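Local coordinates for probable glutamine-binding lipoprotein GlnH (GLNBP) (Mycobacterium tuberculosis, PDB 6H20) that probably acts as an aspartate-specific solute-binding lipoprotein, here with asparagine bound, that regulates protein kinase G to control glutamate metabolism, at residues G83-A86 with R87-G91; G252-E255 with R256-N259; G72-G76 with F77-I81. All coordinates share one frame; numbering follows the deposited sequence.

Interaction 1 (G83-A86 with R87-G91); sequences GEVA and RDIFG
The carboxylate of Glu84 lies at the edge of the Arg87 guanidinium, CD of Glu84 in its plane and the two planar groups only 26° apart. The grip is side-on and two-pronged: NE of Arg87 donates to OE1 of Glu84 at 2.9 Å, and NH2 of Arg87 donates to OE2 of Glu84, also at 2.9 Å and nearly straight. Both oxygens are met on their syn sides, but from out of the carboxylate plane, more so at OE1, and the pair of bonds fixes the rotation of both groups. At the ring of Phe90, CD2 lies 3.5 Å from O of Ala86, which sits at the ring edge, while CG2 of Ile89 covers one face near the rim. Arg87 sends its chain out with CG opposite the backbone N (chi1 -169°), then bends at chi3 to bring NE back alongside Glu84, which is itself folded at chi2. This i to i+3 salt bridge lies on the last turns of helix 77-90, an element of the family 3 solute-binding protein fold, where N of Phe90 still reaches O of Ala86 at 2.8 Å before Gly91 leaves helical geometry with positive phi. Glu84 is buried, and its OE1 is shared with Arg256 of helix 244-259, so two arginines would be expected to stabilise its negative charge. On another side of the helix, CG1 of Val85 and CD1 of Ile89 run side by side, 4.1 Å apart; both side chains pack on Leu53 of strand 53-57, and Ile89 also touches Phe249.

Interaction 2 (G252-E255 with R256-N259); sequences GTLE and RIRN
From Gly252 to Arg258 the backbone keeps regular alpha-helical i to i+4 bonding, as in the 2.9 Å bond from N of Ile257 to O of Thr253, but the corresponding bond from N of Asn259 to O of Glu255 is weak. N of Asn259 also donates to O of Arg256 at 3.1 Å, so the last turn tightens. The amide of Asn259 adds a second, straighter grip on O of Glu255: ND2 donates to it at 2.9 Å and 168°, with the acceptor almost in the amide plane. With CG opposite its own carbonyl carbon (chi1 -76°), Asn259 brings the amide back to that oxygen; the amide and Glu255 carboxylate planes are 5° apart. The extended chain of Arg258 crosses Leu254 obliquely and lays one guanidinium face over CB of Leu254, 3.6 Å from NH1 of Arg258. A water joins the charged ends, accepting from NH1 of Arg258 at 3.1 Å and donating weakly to OE1 of Glu255. These residues form the final turns of helix 244-259 of the solute-binding fold, with helix 262-270 following; here NH2 of Arg258 binds O of Val137 and OE2 of Glu255 bonds with Tyr285. Leu254 and Ile257 add an apolar contact: CD2 of Leu254 meets CD1 of Ile257 at 3.9 Å, side by side. Arg256 points the same way as Thr253, whose CG2 lies 4.1 Å from NH2 of Arg256, and CG2 of Ile257 covers a guanidinium face. NH2 of Arg256 bonds to Glu84 and NE to Asp88, both on helix 77-90, while NH1 bonds to Asp260 just beyond its own helix.

Interaction 3 (G72-G76 with F77-I81); sequences GEITG and FDVDI
Phe77 follows Gly76 directly and starts helix 77-90 with its ring turned away from 72-76. Its CG lies opposite the backbone N (chi1 -173°), carrying the ring out to Leu266 and Trp270 of helix 262-270. Asp78 likewise turns its carboxylate away from 72-76: OD2 accepts from the backbone N of Thr121, a residue of the amino acid pocket, and OD1 hydrogen-bonds with OH of Tyr138. Its side chain stays about 7 Å from the bound asparagine, consistent with a second-shell role in positioning Thr121. Val79 points back at the strand and carries the apolar contact. CG2 of Val79 reaches CG2 of Ile74 at 3.8 Å, the two side chains crossing at about a right angle, and also lies 3.5 Å from O of Thr75. The other branch of Val79, CG1, sits 3.7 Å from O of Ile74, so both methyls rest against the backbone of Ile74 and Thr75; Tyr98 of strand 96-100 touches both Val79 and Ile74. The geometry is that of a strand-to-helix junction in the periplasmic binding protein fold: strand 74-75, paired with 66-67 in a small antiparallel ribbon, leads through Gly76 at the N-cap straight into the helix. Gly76 has phi 130°, a backbone setting in which a side chain would press on O of Thr75. Asp80 closes the first turn, its N donating to O of Gly76 at 3.0 Å. Its carboxylate returns towards the strand, where a water donates to OD1 of Asp80 at 2.6 Å and also bonds with OG1 of Thr75. OD2 of Asp80 is held by Lys269 and Trp270.

Interactions 1 and 3 sit near opposite ends of helix 77-90: interaction 3 at its start, closer to the ligand, and interaction 1 at its finish, away from the annotated sites. Interaction 2 lies on helix 244-259, which packs against the same helix. All three are partly buried, yet interaction 1 ends at exposed Gly91 and interaction 2 at exposed Asn259, while interaction 3 has no exposed touching residue. Interaction 1 is centred on charge, interaction 2 mixes an asparagine amide bonded to a backbone carbonyl with a water bridge and apolar packing, and interaction 3 relies on valine packing and a glycine at the helix N-cap. Interactions 1 and 2 meet through polar bonds, 2 and 3 through Ile257 on Ile81.

Interaction 1 (G83-A86 with R87-G91)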
loop_
_atom_site.group_PDB
_atom_site.type_symbol
_atom_site.label_atom_id
_atom_site.label_comp_id
_atom_site.label_asym_id
_atom_site.label_seq_id
_atom_site.Cartn_x
_atom_site.Cartn_y
_atom_site.Cartn_z
ATOM N N GLY A 83 3.818 11.844 7.362
ATOM C CA GLY A 83 4.415 13.018 7.968
ATOM C C GLY A 83 3.744 14.311 7.550
ATOM O O GLY A 83 3.748 15.281 8.309
ATOM N N GLU A 84 3.177 14.348 6.338
ATOM C CA GLU A 84 2.453 15.544 5.914
ATOM C C GLU A 84 1.147 15.713 6.684
ATOM O O GLU A 84 0.750 16.845 6.998
ATOM C CB GLU A 84 2.216 15.516 4.406
ATOM C CG GLU A 84 3.495 15.621 3.583
ATOM C CD GLU A 84 4.308 16.855 3.902
ATOM O OE1 GLU A 84 3.697 17.933 4.111
ATOM O OE2 GLU A 84 5.555 16.755 3.959
ATOM N N VAL A 85 0.471 14.603 7.010
ATOM C CA VAL A 85 -0.676 14.677 7.913
ATOM C C VAL A 85 -0.244 15.230 9.263
ATOM O O VAL A 85 -0.874 16.137 9.815
ATOM C CB VAL A 85 -1.346 13.300 8.052
ATOM C CG1 VAL A 85 -2.528 13.375 9.029
ATOM C CG2 VAL A 85 -1.792 12.802 6.690
ATOM N N ALA A 86 0.854 14.704 9.805
ATOM C CA ALA A 86 1.345 15.201 11.087
ATOM C C ALA A 86 1.715 16.675 11.001
ATOM O O ALA A 86 1.491 17.436 11.951
ATOM C CB ALA A 86 2.541 14.365 11.548
ATOM N N ARG A 87 2.290 17.102 9.872
ATOM C CA ARG A 87 2.593 18.522 9.705
ATOM C C ARG A 87 1.330 19.367 9.832
ATOM O O ARG A 87 1.340 20.424 10.475
ATOM C CB ARG A 87 3.263 18.774 8.357
ATOM C CG ARG A 87 3.849 20.179 8.231
ATOM C CD ARG A 87 4.092 20.572 6.769
ATOM N NE ARG A 87 4.968 19.628 6.068
ATOM C CZ ARG A 87 6.298 19.638 6.138
ATOM N NH1 ARG A 87 6.922 20.536 6.891
ATOM N NH2 ARG A 87 7.008 18.745 5.454
ATOM N N ASP A 88 0.232 18.913 9.223
ATOM C CA ASP A 88 -1.020 19.664 9.299
ATOM C C ASP A 88 -1.577 19.690 10.722
ATOM O O ASP A 88 -2.228 20.670 11.112
ATOM C CB ASP A 88 -2.054 19.068 8.342
ATOM C CG ASP A 88 -1.838 19.486 6.895
ATOM O OD1 ASP A 88 -0.824 20.135 6.597
ATOM O OD2 ASP A 88 -2.708 19.159 6.066
ATOM N N ILE A 89 -1.339 18.641 11.513
ATOM C CA ILE A 89 -1.859 18.611 12.881
ATOM C C ILE A 89 -0.998 19.456 13.804
ATOM O O ILE A 89 -1.512 20.264 14.592
ATOM C CB ILE A 89 -1.980 17.163 13.399
ATOM C CG1 ILE A 89 -2.939 16.351 12.527
ATOM C CG2 ILE A 89 -2.427 17.147 14.869
ATOM C CD1 ILE A 89 -2.985 14.859 12.861
ATOM N N PHE A 90 0.318 19.279 13.729
ATOM C CA PHE A 90 1.240 19.798 14.726
ATOM C C PHE A 90 2.079 20.975 14.257
ATOM O O PHE A 90 2.706 21.632 15.099
ATOM C CB PHE A 90 2.187 18.684 15.188
ATOM C CG PHE A 90 1.494 17.579 15.919
ATOM C CD1 PHE A 90 1.147 17.729 17.252
ATOM C CD2 PHE A 90 1.170 16.399 15.277
ATOM C CE1 PHE A 90 0.505 16.718 17.932
ATOM C CE2 PHE A 90 0.526 15.377 15.965
ATOM C CZ PHE A 90 0.189 15.546 17.294
ATOM N N GLY A 91 2.124 21.254 12.959
ATOM C CA GLY A 91 2.956 22.301 12.418
ATOM C C GLY A 91 4.281 21.818 11.867
ATOM O O GLY A 91 4.851 22.483 10.994
#

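Interaction 2 (G252-E255 with R256-N259)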
loop_
_atom_site.group_PDB
_atom_site.type_symbol
_atom_site.label_atom_id
_atom_site.label_comp_id
_atom_site.label_asym_id
_atom_site.label_seq_id
_atom_site.Cartn_x
_atom_site.Cartn_y
_atom_site.Cartn_z
ATOM N N GLY A 252 -7.987 17.025 3.378
ATOM C CA GLY A 252 -7.415 18.357 3.311
ATOM C C GLY A 252 -5.908 18.333 3.106
ATOM O O GLY A 252 -5.372 19.081 2.278
ATOM N N THR A 253 -5.203 17.471 3.854
ATOM C CA THR A 253 -3.765 17.317 3.648
ATOM C C THR A 253 -3.465 16.902 2.219
ATOM O O THR A 253 -2.530 17.424 1.592
ATOM C CB THR A 253 -3.188 16.266 4.608
ATOM O OG1 THR A 253 -3.472 16.645 5.962
ATOM C CG2 THR A 253 -1.674 16.173 4.431
ATOM N N LEU A 254 -4.236 15.951 1.688
ATOM C CA LEU A 254 -3.959 15.499 0.332
ATOM C C LEU A 254 -4.207 16.607 -0.689
ATOM O O LEU A 254 -3.431 16.757 -1.635
ATOM C CB LEU A 254 -4.751 14.231 0.013
ATOM C CG LEU A 254 -4.348 13.048 0.902
ATOM C CD1 LEU A 254 -5.152 11.790 0.575
ATOM C CD2 LEU A 254 -2.831 12.762 0.829
ATOM N N GLU A 255 -5.271 17.402 -0.516
ATOM C CA GLU A 255 -5.449 18.571 -1.382
ATOM C C GLU A 255 -4.249 19.502 -1.295
ATOM O O GLU A 255 -3.752 19.995 -2.320
ATOM C CB GLU A 255 -6.715 19.345 -1.002
ATOM C CG GLU A 255 -8.031 18.667 -1.380
ATOM C CD GLU A 255 -8.385 18.830 -2.849
ATOM O OE1 GLU A 255 -7.714 19.618 -3.563
ATOM O OE2 GLU A 255 -9.353 18.177 -3.287
ATOM N N ARG A 256 -3.754 19.751 -0.079
ATOM C CA ARG A 256 -2.580 20.608 0.053
ATOM C C ARG A 256 -1.395 20.061 -0.730
ATOM O O ARG A 256 -0.791 20.782 -1.531
ATOM C CB ARG A 256 -2.194 20.810 1.514
ATOM C CG ARG A 256 -1.004 21.749 1.614
ATOM C CD ARG A 256 -0.590 22.000 3.039
ATOM N NE ARG A 256 -0.222 20.807 3.808
ATOM C CZ ARG A 256 0.950 20.176 3.718
ATOM N NH1 ARG A 256 1.871 20.579 2.847
ATOM N NH2 ARG A 256 1.201 19.129 4.500
ATOM N N ILE A 257 -1.043 18.790 -0.516
ATOM C CA ILE A 257 0.195 18.293 -1.121
ATOM C C ILE A 257 0.062 18.091 -2.628
ATOM O O ILE A 257 1.058 18.184 -3.358
ATOM C CB ILE A 257 0.757 17.055 -0.394
ATOM C CG1 ILE A 257 -0.150 15.837 -0.577
ATOM C CG2 ILE A 257 1.015 17.371 1.068
ATOM C CD1 ILE A 257 0.511 14.512 -0.090
ATOM N N ARG A 258 -1.145 17.805 -3.131
ATOM C CA ARG A 258 -1.294 17.712 -4.584
ATOM C C ARG A 258 -1.062 19.053 -5.261
ATOM O O ARG A 258 -0.643 19.093 -6.423
ATOM C CB ARG A 258 -2.680 17.204 -4.972
ATOM C CG ARG A 258 -2.944 15.759 -4.595
ATOM C CD ARG A 258 -4.203 15.280 -5.292
ATOM N NE ARG A 258 -4.741 14.055 -4.714
ATOM C CZ ARG A 258 -5.632 14.012 -3.722
ATOM N NH1 ARG A 258 -6.091 15.134 -3.163
ATOM N NH2 ARG A 258 -6.067 12.841 -3.280
ATOM N N ASN A 259 -1.317 20.154 -4.555
ATOM C CA ASN A 259 -1.319 21.475 -5.167
ATOM C C ASN A 259 -0.132 22.344 -4.781
ATOM O O ASN A 259 0.130 23.341 -5.465
ATOM C CB ASN A 259 -2.623 22.195 -4.802
ATOM C CG ASN A 259 -3.774 21.682 -5.596
ATOM O OD1 ASN A 259 -3.920 22.028 -6.775
ATOM N ND2 ASN A 259 -4.585 20.829 -4.994
HETATM O O HOH W 1 -6.228 17.696 -4.881
#

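Interaction 3 (G72-G76 with F77-I81)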
loop_
_atom_site.group_PDB
_atom_site.type_symbol
_atom_site.label_atom_id
_atom_site.label_comp_id
_atom_site.label_asym_id
_atom_site.label_seq_id
_atom_site.Cartn_x
_atom_site.Cartn_y
_atom_site.Cartn_z
ATOM N N GLY A 72 19.318 4.450 9.938
ATOM C CA GLY A 72 18.502 3.701 10.872
ATOM C C GLY A 72 17.071 4.178 11.022
ATOM O O GLY A 72 16.338 3.617 11.844
ATOM N N GLU A 73 16.644 5.187 10.267
ATOM C CA GLU A 73 15.315 5.763 10.423
ATOM C C GLU A 73 14.314 5.045 9.525
ATOM O O GLU A 73 14.658 4.572 8.439
ATOM C CB GLU A 73 15.339 7.252 10.063
ATOM C CG GLU A 73 16.274 8.081 10.940
ATOM C CD GLU A 73 16.272 9.566 10.595
ATOM O OE1 GLU A 73 15.349 10.024 9.890
ATOM O OE2 GLU A 73 17.204 10.276 11.034
ATOM N N ILE A 74 13.066 4.966 9.992
ATOM C CA ILE A 74 11.983 4.493 9.138
ATOM C C ILE A 74 11.682 5.582 8.128
ATOM O O ILE A 74 11.531 6.754 8.490
ATOM C CB ILE A 74 10.733 4.181 9.969
ATOM C CG1 ILE A 74 11.100 3.355 11.192
ATOM C CG2 ILE A 74 9.636 3.543 9.110
ATOM C CD1 ILE A 74 11.173 4.243 12.440
ATOM N N THR A 75 11.591 5.202 6.859
ATOM C CA THR A 75 11.468 6.187 5.801
ATOM C C THR A 75 10.758 5.552 4.616
ATOM O O THR A 75 10.451 4.355 4.614
ATOM C CB THR A 75 12.842 6.771 5.445
ATOM O OG1 THR A 75 12.678 7.935 4.622
ATOM C CG2 THR A 75 13.710 5.740 4.732
ATOM N N GLY A 76 10.501 6.367 3.603
ATOM C CA GLY A 76 9.792 5.929 2.419
ATOM C C GLY A 76 8.657 6.872 2.064
ATOM O O GLY A 76 8.312 7.792 2.805
ATOM N N PHE A 77 8.059 6.597 0.896
ATOM C CA PHE A 77 6.949 7.420 0.395
ATOM C C PHE A 77 5.779 7.450 1.374
ATOM O O PHE A 77 5.209 8.517 1.638
ATOM C CB PHE A 77 6.501 6.881 -0.968
ATOM C CG PHE A 77 5.477 7.733 -1.674
ATOM C CD1 PHE A 77 4.131 7.480 -1.513
ATOM C CD2 PHE A 77 5.874 8.756 -2.525
ATOM C CE1 PHE A 77 3.182 8.245 -2.173
ATOM C CE2 PHE A 77 4.923 9.533 -3.188
ATOM C CZ PHE A 77 3.574 9.259 -2.999
ATOM N N ASP A 78 5.390 6.283 1.910
ATOM C CA ASP A 78 4.263 6.233 2.841
ATOM C C ASP A 78 4.590 6.943 4.153
ATOM O O ASP A 78 3.728 7.629 4.724
ATOM C CB ASP A 78 3.854 4.785 3.115
ATOM C CG ASP A 78 2.932 4.209 2.052
ATOM O OD1 ASP A 78 2.292 4.978 1.300
ATOM O OD2 ASP A 78 2.813 2.967 2.024
ATOM N N VAL A 79 5.819 6.783 4.651
ATOM C CA VAL A 79 6.249 7.519 5.840
ATOM C C VAL A 79 6.110 9.019 5.612
ATOM O O VAL A 79 5.626 9.761 6.484
ATOM C CB VAL A 79 7.699 7.131 6.182
ATOM C CG1 VAL A 79 8.202 7.967 7.342
ATOM C CG2 VAL A 79 7.769 5.650 6.496
ATOM N N ASP A 80 6.520 9.484 4.433
ATOM C CA ASP A 80 6.480 10.912 4.137
ATOM C C ASP A 80 5.050 11.411 3.984
ATOM O O ASP A 80 4.738 12.519 4.435
ATOM C CB ASP A 80 7.338 11.216 2.907
ATOM C CG ASP A 80 8.828 11.156 3.209
ATOM O OD1 ASP A 80 9.217 11.150 4.401
ATOM O OD2 ASP A 80 9.616 11.109 2.240
ATOM N N ILE A 81 4.171 10.606 3.370
ATOM C CA ILE A 81 2.749 10.962 3.298
ATOM C C ILE A 81 2.185 11.138 4.702
ATOM O O ILE A 81 1.525 12.142 5.011
ATOM C CB ILE A 81 1.958 9.908 2.498
ATOM C CG1 ILE A 81 2.334 9.943 1.014
ATOM C CG2 ILE A 81 0.457 10.133 2.697
ATOM C CD1 ILE A 81 1.864 11.198 0.265
HETATM O O HOH W 2 11.209 9.905 5.613
#